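Local structure of DNA mismatch repair protein MUTS (Thermus aquaticus, 1FW6) at residues Ser203-Glu208 with Arg221-Ala226; Thr582-Ala587 with Val713-Glu718. The protein takes part in DNA mismatch repair, binding mismatched DNA and using a weak ATPase activity of the ABC type. All blocks are in the same frame, centred on the assembly; numbering follows the deposited sequence.

In the fold
Two separate domains of the MutS subunit are sampled here. Contact 1 (203-208 with 221-226) belongs to domain II and joins the loop that follows an edge strand to the helix 215-232; its nearest atom lies about 28 Å from the bound DNA, and it is away from the nucleotide site. Contact 2 (582-587 with 713-718) is in the ATPase domain, where the phosphate-binding loop holds ADP; its nearest atom lies about 55 Å from the DNA. The two follow each other along the chain and do not touch: their centres are about 57 Å apart and their nearest atoms about 44 Å. Contact 1 is structural packing, whereas contact 2 forms part of the ADP pocket.

Contact 1 of 2, residues Ser203-Glu208 with Arg221-Ala226; sequences SEAPFE and RGALLA
Ala223 presents its methyl group to the Phe207 ring, and this CH-pi contact lies at the middle of the junction. CB of Ala223 stands 3.3 Å from the ring centroid and only 5° off the ring normal, so all six ring carbons are almost equally distant from it. Phe207 reaches this position although its CB starts away from the helix: with CG anti to the carbonyl carbon and beside the backbone N (chi1 -80°), the ring folds back and lays one face over the methyl.

Smaller apolar contacts extend the patch along the loop. CG of Pro206 meets CB of Ala226, one helical turn beyond Ala223, at 3.4 Å, and the Ala205 methyl lies 4.3 Å from CB of Ala223. Alanines on this side of the helix let the loop approach closely; at Phe207 and Ala223 the CA atoms are 4.6 Å apart.

The polar component is backbone-based: Pro206 O receives a CA-H...O contact from Ala223 CA at 3.2 Å, with an angle of 144° at the hydrogen. Separate from this is a plain backbone approach, Glu208 O to CA of Gly222 at 3.7 Å. A CB there would point toward the loop and run into that carbonyl; glycine makes the approach possible.

Beyond the helix contact, Phe207 also packs on Ala136 and Ala138 of strand 134-138 and on Leu179 of strand 177-180, while Leu224 of the helix packs on Leu134 and Ala136. The loop leaving edge strand 201-203 and the helix 215-232 thus close together over the mixed sheet of domain II.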
loop_
_atom_site.group_PDB
_atom_site.type_symbol
_atom_site.label_atom_id
_atom_site.label_comp_id
_atom_site.label_asym_id
_atom_site.label_seq_id
_atom_site.Cartn_x
_atom_site.Cartn_y
_atom_site.Cartn_z
ATOM N N SER C 203 9.912 -20.340 -1.096
ATOM C CA SER C 203 10.294 -20.948 -2.364
ATOM C C SER C 203 10.884 -22.336 -2.174
ATOM O O SER C 203 11.526 -22.622 -1.162
ATOM C CB SER C 203 11.283 -20.053 -3.104
ATOM O OG SER C 203 10.681 -18.815 -3.428
ATOM N N GLU C 204 10.657 -23.196 -3.158
ATOM C CA GLU C 204 11.141 -24.569 -3.105
ATOM C C GLU C 204 12.585 -24.720 -3.529
ATOM O O GLU C 204 13.021 -24.117 -4.505
ATOM C CB GLU C 204 10.284 -25.460 -3.996
ATOM C CG GLU C 204 9.276 -26.304 -3.258
ATOM C CD GLU C 204 8.435 -27.143 -4.201
ATOM O OE1 GLU C 204 7.609 -26.565 -4.945
ATOM O OE2 GLU C 204 8.608 -28.380 -4.200
ATOM N N ALA C 205 13.321 -25.548 -2.799
ATOM C CA ALA C 205 14.716 -25.801 -3.124
ATOM C C ALA C 205 15.138 -27.174 -2.618
ATOM O O ALA C 205 14.585 -27.688 -1.650
ATOM C CB ALA C 205 15.606 -24.726 -2.514
ATOM N N PRO C 206 16.095 -27.803 -3.300
ATOM C CA PRO C 206 16.564 -29.120 -2.868
ATOM C C PRO C 206 17.494 -28.936 -1.680
ATOM O O PRO C 206 18.427 -28.134 -1.739
ATOM C CB PRO C 206 17.305 -29.646 -4.095
ATOM C CG PRO C 206 17.827 -28.393 -4.732
ATOM C CD PRO C 206 16.639 -27.463 -4.628
ATOM N N PHE C 207 17.234 -29.668 -0.602
ATOM C CA PHE C 207 18.065 -29.564 0.581
ATOM C C PHE C 207 19.052 -30.703 0.722
ATOM O O PHE C 207 19.163 -31.314 1.783
ATOM C CB PHE C 207 17.205 -29.475 1.834
ATOM C CG PHE C 207 16.660 -28.107 2.089
ATOM C CD1 PHE C 207 15.693 -27.561 1.256
ATOM C CD2 PHE C 207 17.112 -27.360 3.165
ATOM C CE1 PHE C 207 15.187 -26.295 1.489
ATOM C CE2 PHE C 207 16.613 -26.094 3.405
ATOM C CZ PHE C 207 15.645 -25.560 2.565
ATOM N N GLU C 208 19.773 -30.994 -0.351
ATOM C CA GLU C 208 20.776 -32.045 -0.297
ATOM C C GLU C 208 21.970 -31.419 0.418
ATOM O O GLU C 208 22.420 -30.331 0.068
ATOM C CB GLU C 208 21.158 -32.499 -1.710
ATOM C CG GLU C 208 19.962 -32.914 -2.582
ATOM C CD GLU C 208 19.012 -33.880 -1.870
ATOM O OE1 GLU C 208 19.515 -34.849 -1.260
ATOM O OE2 GLU C 208 17.771 -33.673 -1.925
ATOM N N ARG C 221 22.632 -24.924 3.657
ATOM C CA ARG C 221 23.656 -24.395 2.780
ATOM C C ARG C 221 23.426 -24.887 1.358
ATOM O O ARG C 221 23.357 -24.099 0.417
ATOM C CB ARG C 221 25.030 -24.836 3.280
ATOM C CG ARG C 221 26.192 -24.107 2.641
ATOM C CD ARG C 221 27.402 -24.143 3.548
ATOM N NE ARG C 221 27.821 -25.514 3.799
ATOM C CZ ARG C 221 28.433 -25.919 4.908
ATOM N NH1 ARG C 221 28.706 -25.053 5.882
ATOM N NH2 ARG C 221 28.748 -27.201 5.054
ATOM N N GLY C 222 23.303 -26.195 1.196
ATOM C CA GLY C 222 23.080 -26.722 -0.131
ATOM C C GLY C 222 21.860 -26.086 -0.765
ATOM O O GLY C 222 21.881 -25.691 -1.934
ATOM N N ALA C 223 20.788 -25.985 0.010
ATOM C CA ALA C 223 19.550 -25.399 -0.498
ATOM C C ALA C 223 19.830 -24.012 -1.082
ATOM O O ALA C 223 19.405 -23.689 -2.204
ATOM C CB ALA C 223 18.514 -25.313 0.623
ATOM N N LEU C 224 20.555 -23.204 -0.306
ATOM C CA LEU C 224 20.929 -21.859 -0.707
ATOM C C LEU C 224 21.678 -21.913 -2.018
ATOM O O LEU C 224 21.282 -21.291 -2.999
ATOM C CB LEU C 224 21.829 -21.207 0.350
ATOM C CG LEU C 224 21.163 -20.512 1.536
ATOM C CD1 LEU C 224 22.227 -19.950 2.458
ATOM C CD2 LEU C 224 20.264 -19.393 1.029
ATOM N N LEU C 225 22.767 -22.668 -2.024
ATOM C CA LEU C 225 23.599 -22.796 -3.209
ATOM C C LEU C 225 22.804 -23.306 -4.395
ATOM O O LEU C 225 22.894 -22.751 -5.483
ATOM C CB LEU C 225 24.785 -23.719 -2.915
ATOM C CG LEU C 225 25.881 -23.141 -2.007
ATOM C CD1 LEU C 225 26.858 -24.234 -1.587
ATOM C CD2 LEU C 225 26.598 -22.017 -2.755
ATOM N N ALA C 226 22.016 -24.353 -4.179
ATOM C CA ALA C 226 21.210 -24.935 -5.247
ATOM C C ALA C 226 20.316 -23.878 -5.890
ATOM O O ALA C 226 20.361 -23.665 -7.107
ATOM C CB ALA C 226 20.365 -26.062 -4.690
#

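Contact 2 of 2, residues Thr582-Ala587 with Val713-Glu718; sequences TGPNMA and VAAREE. With ADP (adenosine-5'-diphosphate), chain H; SO4 (sulfate ion), chain F.
Pro584 lays its ring alongside the backbone of Val713-Ala715, with CG 3.8 Å from CB of Ala715 and CD 3.3 Å from Val713 O. The CB of Val713 is directed toward the loop.

A single backbone hydrogen bond joins the segments, from Val713 N to Thr582 O at 3.0 Å, with the donor in the carbonyl plane. Next to it Gly583 CA makes a CA-H...O contact with Val713 O; a CB on Gly583 would strike this oxygen, and its backbone angles by themselves call for glycine.

The loop's other side faces the anions. Met586 N, a selenomethionine amide, donates to ADP O1B at 3.0 Å in a nearly straight bond of 169°, and Asn585 N donates to sulfate O4 at 2.8 Å. The Asn585 CB leads away from residues 713-718; CG, anti to the carbonyl carbon (chi1 -80°), stands between the anions, with ND2 3.3 Å from ADP O1B. An alanine here would probably leave O1B to the Met586 N-H, without the side-chain amide beside it, and open a gap between phosphate and sulfate. The sulfate, probably from the crystallisation liquor, is also bound by His696 of the same chain and Thr668 of the second subunit.

Strand 708-718 pairs in parallel with strand 578-582, beside the root of the P-loop (Walker A), which with strand 578-582 and helix 589-603 makes the strand-loop-helix unit of an ABC ATPase.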
loop_
_atom_site.group_PDB
_atom_site.type_symbol
_atom_site.label_atom_id
_atom_site.label_comp_id
_atom_site.label_asym_id
_atom_site.label_seq_id
_atom_site.Cartn_x
_atom_site.Cartn_y
_atom_site.Cartn_z
ATOM N N THR C 582 8.047 3.581 40.172
ATOM C CA THR C 582 6.635 3.866 40.382
ATOM C C THR C 582 6.293 5.328 40.094
ATOM O O THR C 582 7.165 6.138 39.786
ATOM C CB THR C 582 6.236 3.509 41.807
ATOM O OG1 THR C 582 7.330 3.798 42.684
ATOM C CG2 THR C 582 5.896 2.041 41.904
ATOM N N GLY C 583 5.019 5.669 40.182
ATOM C CA GLY C 583 4.637 7.037 39.896
ATOM C C GLY C 583 3.547 7.070 38.845
ATOM O O GLY C 583 3.366 6.119 38.079
ATOM N N PRO C 584 2.820 8.183 38.763
ATOM C CA PRO C 584 1.716 8.402 37.823
ATOM C C PRO C 584 1.975 8.166 36.339
ATOM O O PRO C 584 3.029 8.508 35.824
ATOM C CB PRO C 584 1.321 9.845 38.113
ATOM C CG PRO C 584 2.624 10.461 38.503
ATOM C CD PRO C 584 3.208 9.442 39.416
ATOM N N ASN C 585 0.991 7.591 35.650
ATOM C CA ASN C 585 1.112 7.358 34.219
ATOM C C ASN C 585 1.166 8.703 33.476
ATOM O O ASN C 585 0.600 9.705 33.925
ATOM C CB ASN C 585 -0.054 6.497 33.731
ATOM C CG ASN C 585 0.157 5.008 34.031
ATOM O OD1 ASN C 585 -0.778 4.212 33.986
ATOM N ND2 ASN C 585 1.392 4.635 34.322
HETATM N N MSE C 586 1.856 8.711 32.339
HETATM C CA MSE C 586 2.067 9.912 31.540
HETATM C C MSE C 586 3.269 10.664 32.122
HETATM O O MSE C 586 3.714 11.670 31.581
HETATM C CB MSE C 586 0.829 10.810 31.534
HETATM C CG MSE C 586 -0.294 10.302 30.648
HETATM SE SE MSE C 586 -1.946 11.323 30.822
HETATM C CE MSE C 586 -2.580 10.646 32.507
ATOM N N ALA C 587 3.813 10.146 33.219
ATOM C CA ALA C 587 4.949 10.783 33.866
ATOM C C ALA C 587 6.309 10.414 33.288
ATOM O O ALA C 587 7.202 11.256 33.288
ATOM C CB ALA C 587 4.926 10.503 35.365
ATOM N N VAL C 713 8.508 8.758 39.368
ATOM C CA VAL C 713 8.313 9.975 38.587
ATOM C C VAL C 713 7.140 10.626 39.301
ATOM O O VAL C 713 6.442 9.957 40.060
ATOM C CB VAL C 713 7.935 9.681 37.121
ATOM C CG1 VAL C 713 9.146 9.176 36.372
ATOM C CG2 VAL C 713 6.817 8.663 37.061
ATOM N N ALA C 714 6.892 11.906 39.076
ATOM C CA ALA C 714 5.794 12.514 39.806
ATOM C C ALA C 714 4.910 13.505 39.072
ATOM O O ALA C 714 5.176 13.904 37.938
ATOM C CB ALA C 714 6.331 13.158 41.076
ATOM N N ALA C 715 3.840 13.889 39.755
ATOM C CA ALA C 715 2.888 14.838 39.223
ATOM C C ALA C 715 2.674 15.912 40.275
ATOM O O ALA C 715 2.865 15.676 41.463
ATOM C CB ALA C 715 1.580 14.139 38.908
ATOM N N ARG C 716 2.304 17.104 39.833
ATOM C CA ARG C 716 2.053 18.191 40.758
ATOM C C ARG C 716 0.691 18.757 40.432
ATOM O O ARG C 716 0.488 19.326 39.369
ATOM C CB ARG C 716 3.122 19.281 40.634
ATOM C CG ARG C 716 3.819 19.571 41.951
ATOM C CD ARG C 716 2.787 19.810 43.050
ATOM N NE ARG C 716 3.371 19.830 44.392
ATOM C CZ ARG C 716 2.700 20.161 45.495
ATOM N NH1 ARG C 716 1.415 20.499 45.413
ATOM N NH2 ARG C 716 3.312 20.163 46.679
ATOM N N GLU C 717 -0.251 18.573 41.338
ATOM C CA GLU C 717 -1.593 19.075 41.124
ATOM C C GLU C 717 -1.474 20.589 41.213
ATOM O O GLU C 717 -1.253 21.136 42.290
ATOM C CB GLU C 717 -2.504 18.497 42.201
ATOM C CG GLU C 717 -1.966 17.148 42.690
ATOM C CD GLU C 717 -3.013 16.250 43.306
ATOM O OE1 GLU C 717 -3.972 15.867 42.600
ATOM O OE2 GLU C 717 -2.864 15.915 44.498
ATOM N N GLU C 718 -1.591 21.259 40.070
ATOM C CA GLU C 718 -1.457 22.712 40.024
ATOM C C GLU C 718 -2.640 23.417 39.359
ATOM O O GLU C 718 -3.629 22.780 38.990
ATOM C CB GLU C 718 -0.165 23.074 39.288
ATOM C CG GLU C 718 1.033 22.268 39.764
ATOM C CD GLU C 718 2.305 22.559 38.991
ATOM O OE1 GLU C 718 2.245 22.591 37.745
ATOM O OE2 GLU C 718 3.364 22.739 39.633
HETATM P PB ADP H . 4.370 6.180 31.642
HETATM O O1B ADP H . 2.889 5.978 31.677
HETATM O O2B ADP H . 5.070 7.104 32.532
HETATM O O3B ADP H . 5.038 4.727 31.630
HETATM P PA ADP H . 5.531 7.350 29.283
HETATM O O1A ADP H . 6.098 6.452 28.290
HETATM O O2A ADP H . 6.435 8.138 30.118
HETATM O O3A ADP H . 4.565 6.445 30.108
HETATM O "O5'" ADP H . 4.487 8.435 28.735
HETATM C "C5'" ADP H . 4.863 8.991 27.459
HETATM C "C4'" ADP H . 4.939 10.445 27.071
HETATM O "O4'" ADP H . 5.726 11.170 28.041
HETATM C "C3'" ADP H . 5.912 10.279 25.910
HETATM O "O3'" ADP H . 5.226 10.088 24.673
HETATM C "C2'" ADP H . 6.803 11.488 25.899
HETATM O "O2'" ADP H . 6.249 12.512 25.090
HETATM C "C1'" ADP H . 6.802 11.837 27.400
HETATM N N9 ADP H . 8.062 11.619 28.127
HETATM C C8 ADP H . 8.403 10.592 28.975
HETATM N N7 ADP H . 9.576 10.674 29.533
HETATM C C5 ADP H . 10.077 11.845 29.009
HETATM C C6 ADP H . 11.295 12.575 29.198
HETATM N N6 ADP H . 12.241 12.151 30.015
HETATM N N1 ADP H . 11.520 13.749 28.533
HETATM C C2 ADP H . 10.553 14.212 27.696
HETATM N N3 ADP H . 9.365 13.607 27.454
HETATM C C4 ADP H . 9.173 12.435 28.125
HETATM S S SO4 F . -1.690 6.203 38.193
HETATM O O1 SO4 F . -2.940 5.978 37.455
HETATM O O2 SO4 F . -1.620 7.600 38.641
HETATM O O3 SO4 F . -1.680 5.291 39.358
HETATM O O4 SO4 F . -0.551 5.933 37.293
#